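Local coordinates for putative flagellar motor switch protein FliN (Thermotoga maritima, PDB 1O6A) that probably forms part of the C-ring switch complex of the flagellar motor, which sets the direction in which the flagellum rotates, at residues V23-G28 against V56-N61; T52-D57 against I65-V70. One frame throughout, in Å; residues are numbered along the deposited sequence. Where two conformers were deposited one is given.

Overall arrangement
From the N terminus, the strand 20-33 supplies the first segment, Val-23 to Gly-28. The chain then passes through the helix 34-39 and the strand 45-51 before Val-56 to Asn-61 returns antiparallel beside that first segment, so contact 1 closes the longer loop, with 27 residues between its segments. Contact 2 opens on the stretch where contact 1 finds its second segment: 52-57 shares Val-56 and Asp-57 with it and meets 65-70 across the hairpin of strands 56-60 and 63-73. The loops thus follow one another, neither enclosing the other, and strand 56-60 sits between both neighbours in one antiparallel sheet. Both contacts also touch the second subunit.

Contact 1: V23-G28 against V56-N61; sequences VTVELG and VDILVN
With CG anti to its own carbonyl carbon (chi1 -67°) and the chain extended beyond it, Glu-26 lies across the end of Leu-59 at about a right angle, its CD 3.8 Å from Leu-59 CD1. Leu-59 has the same first torsion, and its CB passes 3.2 Å from Thr-24 OG1 in the conformer given here, where a water hydrogen-bonded to that hydroxyl also donates a weak bond to Leu-59 O. A second water lies within hydrogen-bonding distance of Glu-26 OE1 and Asp-57 OD2, though it has more acceptors in reach than protons; the two carboxylates form salt bridges with Arg-29 and Lys-50 respectively. Replacing Glu-26 by alanine is likely to uncover the methyl groups of Leu-59 and cost Arg-29 this salt bridge. Thr-24, Glu-26, Asp-57 and Leu-59 share one face of an antiparallel pair of strands in the four-stranded sheet of the FliN C-terminal domain. Glu-26 and Asp-57 exchange two backbone bonds, as do Thr-24 and Leu-59, where that from Leu-59 N to Thr-24 O is nearly straight (2.8 Å, N-H...O 177°). In the non-hydrogen-bonded pair between them, Val-25 CA makes a CH...O contact with Asp-57 O at 3.2 Å. The other face is aliphatic: Val-25 CG1 meets Val-56 CG2 at 3.6 Å, while Val-23 lies alongside Ile-58, pointing the same way, with CG1 4.0 Å from Ile-58 CG2. Val-79 of strand 76-84 packs against Val-25, Val-56 and Ile-58, and strand 23-26 pairs antiparallel with a strand of the second subunit, continuing the sheet across the interface.

Contact 2: T52-D57 against I65-V70; sequences TGEPVD and IARGEV
Val-56 and Gly-68 form a hydrogen-bonded antiparallel pair, Val-56 N reaching Gly-68 O at 2.8 Å and Gly-68 N returning a bond to Val-56 O. Beside them the Arg-67 guanidinium meets two carboxylates, chiefly through water. Glu-54, whose OE1 accepts a hydrogen bond from Leu-51 N, makes a long salt bridge from OE2 to Arg-67 NH1 (3.9 Å), the carboxylate and guanidinium planes standing 82° apart, and a water joins the same oxygen to NH2. Another water, in the guanidinium plane, accepts from Arg-67 NH1 at 2.7 Å and donates to Asp-57 OD1. The Asp-57 carboxylate, whose OD2 is held by Lys-50, is turned only 19° from that plane. Arg-67 NH2 has a further salt bridge to Glu-83. The pairing belongs to the beta hairpin of strands 56-60 and 63-73, with a classic beta bulge at Ile-65 and Ala-66 opposite Ile-58. Pro-55 CG sits 3.2 Å above the plane of the guanidinium, over its centre; the bend at chi3 (-58°) of Arg-67 turns the group beneath it. Farther along, Pro-55 CB and Val-56 CG2 each approach Gly-68 O at 3.3 Å. Val-56 CG1 touches Val-70 CG2 at 4.0 Å, and Leu-27 of the second subunit packs on Val-70.

Contact 1: V23-G28 against V56-N61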
# COMPACT_ATOMS: atom_id res chain seq x y z
N VAL A 23 4.64 8.18 -0.97
CA VAL A 23 3.58 7.78 -0.08
C VAL A 23 2.88 6.58 -0.70
O VAL A 23 2.58 6.58 -1.89
CB VAL A 23 2.60 8.93 0.14
CG1 VAL A 23 1.48 8.53 1.08
CG2 VAL A 23 3.33 10.15 0.64
N THR A 24 2.68 5.55 0.11
CA THR A 24 1.98 4.31 -0.28
C THR A 24 0.87 4.06 0.72
O THR A 24 1.06 4.28 1.93
CB THR A 24 2.97 3.10 -0.30
OG1 THR A 24 3.60 2.94 0.98
CG2 THR A 24 4.13 3.30 -1.25
N VAL A 25 -0.28 3.58 0.25
CA VAL A 25 -1.38 3.26 1.10
C VAL A 25 -1.66 1.78 0.89
O VAL A 25 -1.82 1.29 -0.25
CB VAL A 25 -2.59 4.09 0.76
CG1 VAL A 25 -3.80 3.67 1.57
CG2 VAL A 25 -2.29 5.61 0.96
N GLU A 26 -1.66 1.04 2.00
CA GLU A 26 -1.77 -0.42 1.98
C GLU A 26 -3.08 -0.85 2.59
O GLU A 26 -3.52 -0.37 3.64
CB GLU A 26 -0.66 -1.07 2.81
CG GLU A 26 0.72 -0.89 2.24
CD GLU A 26 1.78 -1.68 2.98
OE1 GLU A 26 1.44 -2.47 3.89
OE2 GLU A 26 2.97 -1.53 2.62
N LEU A 27 -3.70 -1.81 1.92
CA LEU A 27 -4.92 -2.45 2.40
C LEU A 27 -4.56 -3.58 3.35
O LEU A 27 -5.34 -3.95 4.19
CB LEU A 27 -5.72 -3.06 1.26
CG LEU A 27 -6.92 -3.90 1.76
CD1 LEU A 27 -7.92 -3.02 2.56
CD2 LEU A 27 -7.59 -4.56 0.61
N GLY A 28 -3.37 -4.14 3.20
CA GLY A 28 -2.97 -5.23 4.06
C GLY A 28 -1.85 -6.03 3.46
O GLY A 28 -1.45 -5.81 2.30
N VAL A 56 -6.80 1.76 6.83
CA VAL A 56 -5.72 1.40 5.90
C VAL A 56 -4.45 2.06 6.39
O VAL A 56 -4.49 3.05 7.15
CB VAL A 56 -6.00 1.81 4.44
CG1 VAL A 56 -7.23 1.06 3.95
CG2 VAL A 56 -6.13 3.29 4.27
N ASP A 57 -3.33 1.51 5.99
CA ASP A 57 -2.04 2.03 6.42
C ASP A 57 -1.43 3.02 5.43
O ASP A 57 -1.50 2.82 4.22
CB ASP A 57 -1.06 0.89 6.61
CG ASP A 57 -1.61 -0.16 7.57
OD1 ASP A 57 -1.96 0.24 8.70
OD2 ASP A 57 -1.85 -1.34 7.23
N ILE A 58 -0.76 4.04 5.96
CA ILE A 58 -0.16 5.07 5.13
C ILE A 58 1.30 5.14 5.45
O ILE A 58 1.67 5.42 6.58
CB ILE A 58 -0.80 6.44 5.45
CG1 ILE A 58 -2.31 6.39 5.21
CG2 ILE A 58 -0.15 7.54 4.62
CD1 ILE A 58 -3.03 7.47 5.93
N LEU A 59 2.13 4.79 4.46
CA LEU A 59 3.58 4.70 4.63
C LEU A 59 4.25 5.81 3.83
O LEU A 59 3.83 6.13 2.71
CB LEU A 59 4.10 3.35 4.16
CG LEU A 59 3.64 2.18 5.04
CD1 LEU A 59 2.26 1.71 4.64
CD2 LEU A 59 4.66 1.07 5.00
N VAL A 60 5.32 6.36 4.38
CA VAL A 60 6.08 7.38 3.72
C VAL A 60 7.50 6.85 3.67
O VAL A 60 8.05 6.48 4.70
CB VAL A 60 5.95 8.75 4.41
CG1 VAL A 60 6.80 9.80 3.66
CG2 VAL A 60 4.52 9.20 4.41
N ASN A 61 8.06 6.74 2.45
CA ASN A 61 9.31 6.03 2.23
C ASN A 61 9.39 4.75 3.06
O ASN A 61 10.40 4.49 3.71
CB ASN A 61 10.50 6.95 2.53
CG ASN A 61 10.64 8.09 1.55
OD1 ASN A 61 9.92 8.19 0.57
ND2 ASN A 61 11.60 8.97 1.83
O HOH W 1 5.99 4.45 1.10
O HOH W 2 -0.70 -3.20 5.64

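Contact 2: T52-D57 against I65-V70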
# COMPACT_ATOMS: atom_id res chain seq x y z
N THR A 52 -11.80 -6.18 9.29
CA THR A 52 -12.85 -5.20 9.05
C THR A 52 -13.00 -4.41 10.35
O THR A 52 -12.94 -4.93 11.50
CB THR A 52 -14.18 -5.82 8.62
OG1 THR A 52 -14.59 -6.80 9.57
CG2 THR A 52 -14.04 -6.57 7.31
N GLY A 53 -13.16 -3.12 10.18
CA GLY A 53 -13.13 -2.24 11.32
C GLY A 53 -11.80 -1.54 11.49
O GLY A 53 -11.73 -0.59 12.26
N GLU A 54 -10.76 -1.98 10.77
CA GLU A 54 -9.46 -1.31 10.85
C GLU A 54 -9.23 -0.36 9.71
O GLU A 54 -9.76 -0.55 8.61
CB GLU A 54 -8.33 -2.30 10.87
CG GLU A 54 -8.31 -3.20 12.08
CD GLU A 54 -6.98 -3.92 12.17
OE1 GLU A 54 -6.78 -4.85 11.35
OE2 GLU A 54 -6.14 -3.57 13.03
N PRO A 55 -8.43 0.68 9.95
CA PRO A 55 -8.09 1.65 8.90
C PRO A 55 -6.98 1.12 7.97
O PRO A 55 -6.34 0.12 8.31
CB PRO A 55 -7.56 2.84 9.72
CG PRO A 55 -6.90 2.19 10.91
CD PRO A 55 -7.81 1.04 11.24
N VAL A 56 -6.80 1.76 6.83
CA VAL A 56 -5.72 1.40 5.90
C VAL A 56 -4.45 2.06 6.39
O VAL A 56 -4.49 3.05 7.15
CB VAL A 56 -6.00 1.81 4.44
CG1 VAL A 56 -7.23 1.06 3.95
CG2 VAL A 56 -6.13 3.29 4.27
N ASP A 57 -3.33 1.51 5.99
CA ASP A 57 -2.04 2.03 6.42
C ASP A 57 -1.43 3.02 5.43
O ASP A 57 -1.50 2.82 4.22
CB ASP A 57 -1.06 0.89 6.61
CG ASP A 57 -1.61 -0.16 7.57
OD1 ASP A 57 -1.96 0.24 8.70
OD2 ASP A 57 -1.85 -1.34 7.23
N ILE A 65 3.44 6.05 9.13
CA ILE A 65 3.26 7.27 9.94
C ILE A 65 1.81 7.59 10.25
O ILE A 65 1.53 8.43 11.11
CB ILE A 65 3.93 8.48 9.30
CG1 ILE A 65 3.31 8.81 7.98
CG2 ILE A 65 5.47 8.32 9.14
CD1 ILE A 65 3.22 10.29 7.80
N ALA A 66 0.89 6.93 9.56
CA ALA A 66 -0.52 7.26 9.68
C ALA A 66 -1.41 6.12 9.23
O ALA A 66 -0.94 5.15 8.61
CB ALA A 66 -0.82 8.52 8.88
N ARG A 67 -2.67 6.20 9.60
CA ARG A 67 -3.70 5.28 9.09
C ARG A 67 -4.92 6.11 8.73
O ARG A 67 -5.03 7.28 9.15
CB ARG A 67 -4.01 4.21 10.13
CG ARG A 67 -2.79 3.34 10.50
CD ARG A 67 -3.10 1.88 11.09
NE ARG A 67 -3.90 2.02 12.28
CZ ARG A 67 -4.49 1.01 12.91
NH1 ARG A 67 -4.34 -0.21 12.47
NH2 ARG A 67 -5.26 1.25 13.96
N GLY A 68 -5.80 5.56 7.90
CA GLY A 68 -6.95 6.31 7.48
C GLY A 68 -8.04 5.51 6.84
O GLY A 68 -8.05 4.28 6.83
N GLU A 69 -9.01 6.24 6.32
CA GLU A 69 -10.17 5.65 5.67
C GLU A 69 -10.23 6.10 4.21
O GLU A 69 -9.83 7.19 3.84
CB GLU A 69 -11.45 5.99 6.44
CG GLU A 69 -11.76 7.47 6.55
CD GLU A 69 -12.99 7.78 7.41
OE1 GLU A 69 -13.79 6.85 7.69
OE2 GLU A 69 -13.16 8.96 7.79
N VAL A 70 -10.67 5.19 3.35
CA VAL A 70 -10.70 5.40 1.91
C VAL A 70 -11.83 6.35 1.54
O VAL A 70 -12.95 6.22 2.04
CB VAL A 70 -10.85 4.02 1.15
CG1 VAL A 70 -10.75 4.24 -0.34
CG2 VAL A 70 -9.79 3.09 1.61
O HOH W 3 -6.15 -1.64 14.58
O HOH W 4 -2.45 -1.17 10.74